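Local coordinates for putative lipoprotein LppA (Mycobacterium tuberculosis, PDB 2V7S) that is of unknown function but is probably a membrane-anchored lipoprotein, of a family confined to pathogenic mycobacteria, at residues A70-D75 against R139-K144. Numbering follows the deposited sequence.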
loop_
_atom_site.group_PDB
_atom_site.type_symbol
_atom_site.label_atom_id
_atom_site.label_comp_id
_atom_site.label_asym_id
_atom_site.label_seq_id
_atom_site.Cartn_x
_atom_site.Cartn_y
_atom_site.Cartn_z
ATOM N N ALA A 70 -6.248 -23.483 22.395
ATOM C CA ALA A 70 -6.961 -24.614 21.788
ATOM C C ALA A 70 -7.088 -25.757 22.783
ATOM O O ALA A 70 -8.172 -26.375 22.860
ATOM C CB ALA A 70 -6.248 -25.118 20.493
ATOM N N ARG A 71 -5.982 -26.067 23.488
ATOM C CA ARG A 71 -5.964 -27.082 24.572
ATOM C C ARG A 71 -7.023 -26.731 25.624
ATOM O O ARG A 71 -7.809 -27.572 26.033
ATOM C CB ARG A 71 -4.581 -27.172 25.236
ATOM C CG ARG A 71 -4.485 -28.163 26.466
ATOM C CD ARG A 71 -3.033 -28.248 27.081
ATOM N NE ARG A 71 -2.006 -28.385 26.026
ATOM C CZ ARG A 71 -1.101 -27.446 25.705
ATOM N NH1 ARG A 71 -1.020 -26.304 26.393
ATOM N NH2 ARG A 71 -0.242 -27.659 24.708
ATOM N N ILE A 72 -7.029 -25.481 26.065
ATOM C CA ILE A 72 -7.992 -25.057 27.079
ATOM C C ILE A 72 -9.428 -25.322 26.623
ATOM O O ILE A 72 -10.260 -25.828 27.415
ATOM C CB ILE A 72 -7.794 -23.574 27.442
ATOM C CG1 ILE A 72 -6.530 -23.434 28.302
ATOM C CG2 ILE A 72 -9.021 -22.993 28.234
ATOM C CD1 ILE A 72 -6.028 -21.992 28.392
ATOM N N ILE A 73 -9.732 -24.928 25.390
ATOM C CA ILE A 73 -11.082 -25.116 24.842
ATOM C C ILE A 73 -11.413 -26.621 24.775
ATOM O O ILE A 73 -12.497 -27.047 25.190
ATOM C CB ILE A 73 -11.229 -24.471 23.428
ATOM C CG1 ILE A 73 -11.233 -22.927 23.531
ATOM C CG2 ILE A 73 -12.557 -24.961 22.720
ATOM C CD1 ILE A 73 -10.917 -22.215 22.208
ATOM N N ALA A 74 -10.495 -27.390 24.195
ATOM C CA ALA A 74 -10.702 -28.823 23.987
ATOM C C ALA A 74 -10.916 -29.521 25.336
ATOM O O ALA A 74 -11.786 -30.384 25.447
ATOM C CB ALA A 74 -9.494 -29.414 23.225
ATOM N N ASP A 75 -10.126 -29.158 26.346
ATOM C CA ASP A 75 -10.258 -29.720 27.705
ATOM C C ASP A 75 -11.601 -29.402 28.345
ATOM O O ASP A 75 -12.241 -30.289 28.875
ATOM C CB ASP A 75 -9.121 -29.271 28.641
ATOM C CG ASP A 75 -7.876 -30.106 28.458
ATOM O OD1 ASP A 75 -7.999 -31.249 27.997
ATOM O OD2 ASP A 75 -6.776 -29.650 28.783
ATOM N N ARG A 139 -17.127 -19.814 22.150
ATOM C CA ARG A 139 -17.512 -18.416 22.253
ATOM C C ARG A 139 -16.895 -17.722 23.452
ATOM O O ARG A 139 -16.381 -16.626 23.307
ATOM C CB ARG A 139 -19.031 -18.269 22.296
ATOM C CG ARG A 139 -19.510 -16.816 22.302
ATOM C CD ARG A 139 -20.996 -16.722 22.593
ATOM N NE ARG A 139 -21.313 -17.119 23.960
ATOM C CZ ARG A 139 -21.014 -16.395 25.039
ATOM N NH1 ARG A 139 -21.356 -16.838 26.242
ATOM N NH2 ARG A 139 -20.360 -15.237 24.919
ATOM N N GLU A 140 -16.959 -18.351 24.623
ATOM C CA GLU A 140 -16.378 -17.774 25.836
ATOM C C GLU A 140 -14.893 -17.505 25.702
ATOM O O GLU A 140 -14.419 -16.436 26.113
ATOM C CB GLU A 140 -16.637 -18.671 27.034
ATOM C CG GLU A 140 -18.065 -18.605 27.549
ATOM C CD GLU A 140 -18.314 -19.573 28.671
ATOM O OE1 GLU A 140 -17.386 -20.345 29.022
ATOM O OE2 GLU A 140 -19.434 -19.555 29.213
ATOM N N GLU A 141 -14.158 -18.448 25.106
ATOM C CA GLU A 141 -12.699 -18.297 24.995
ATOM C C GLU A 141 -12.338 -17.325 23.891
ATOM O O GLU A 141 -11.454 -16.475 24.075
ATOM C CB GLU A 141 -12.001 -19.649 24.796
ATOM C CG GLU A 141 -12.285 -20.683 25.933
ATOM C CD GLU A 141 -11.713 -20.297 27.306
ATOM O OE1 GLU A 141 -10.775 -19.488 27.373
ATOM O OE2 GLU A 141 -12.180 -20.839 28.333
ATOM N N ALA A 142 -13.045 -17.405 22.765
ATOM C CA ALA A 142 -12.812 -16.456 21.659
ATOM C C ALA A 142 -13.012 -15.002 22.100
ATOM O O ALA A 142 -12.277 -14.117 21.662
ATOM C CB ALA A 142 -13.717 -16.765 20.468
ATOM N N ALA A 143 -13.996 -14.754 22.968
ATOM C CA ALA A 143 -14.292 -13.386 23.405
ATOM C C ALA A 143 -13.073 -12.769 24.107
ATOM O O ALA A 143 -12.876 -11.539 24.065
ATOM C CB ALA A 143 -15.522 -13.339 24.317
ATOM N N LYS A 144 -12.238 -13.610 24.713
ATOM C CA LYS A 144 -11.086 -13.096 25.485
ATOM C C LYS A 144 -10.062 -12.501 24.524
ATOM O O LYS A 144 -9.183 -11.750 24.935
ATOM C CB LYS A 144 -10.416 -14.210 26.300
ATOM C CG LYS A 144 -11.217 -14.812 27.452
ATOM C CD LYS A 144 -10.495 -16.108 27.909
ATOM C CE LYS A 144 -11.119 -16.763 29.145
ATOM N NZ LYS A 144 -10.381 -18.010 29.511
#
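Glu141 meets Ile73 and Ile72 where two helices lie side by side. The contact with Ile73 is aliphatic. Ile73 CG1 comes 3.5 Å from Glu141 CG and 3.6 Å from Glu141 CB. Ile73 CD1 also reaches the glutamate, 3.8 Å from Glu141 CB. The two side chains run past each other in opposite directions. Ile73 holds CG1 anti to its carbonyl carbon (chi1 -71°), and CG1 and CD1 make all of the close approaches of Ile73.

Ile72 touches the polar end of the same glutamate. Its CG2 methyl lies 3.8 Å from Glu141 OE2 and 3.9 Å from Glu141 CD, and the two side chains cross at about a right angle. A bend at chi2 (-66°) turns the Glu141 carboxylate away from the Ile73 branch. The methylenes thus serve the apolar contact, and the carboxylate is carried over to the CG2 methyl of Ile72.

No hydrogen bond joins the two segments. The carboxylate has its partners beside the contact. Lys144, three residues on in the same segment, forms a salt bridge from NZ to Glu141 OE1 at 2.6 Å, on the syn side and 24° out of the carboxylate plane. Arg76, from helix 59-80, pairs with Glu141 OE2 and also with Glu140. The buried glutamate therefore has a cationic partner at each oxygen, which probably favours its charged form.

Beneath the pair lies the six-stranded antiparallel sheet. Ile73 also packs on Phe171 and Leu181, and Ala142 on Phe171 and Val164. The arrangement is a two-layer alpha+beta one, with helices 59-80 and 128-143 side by side on one face of an antiparallel sheet.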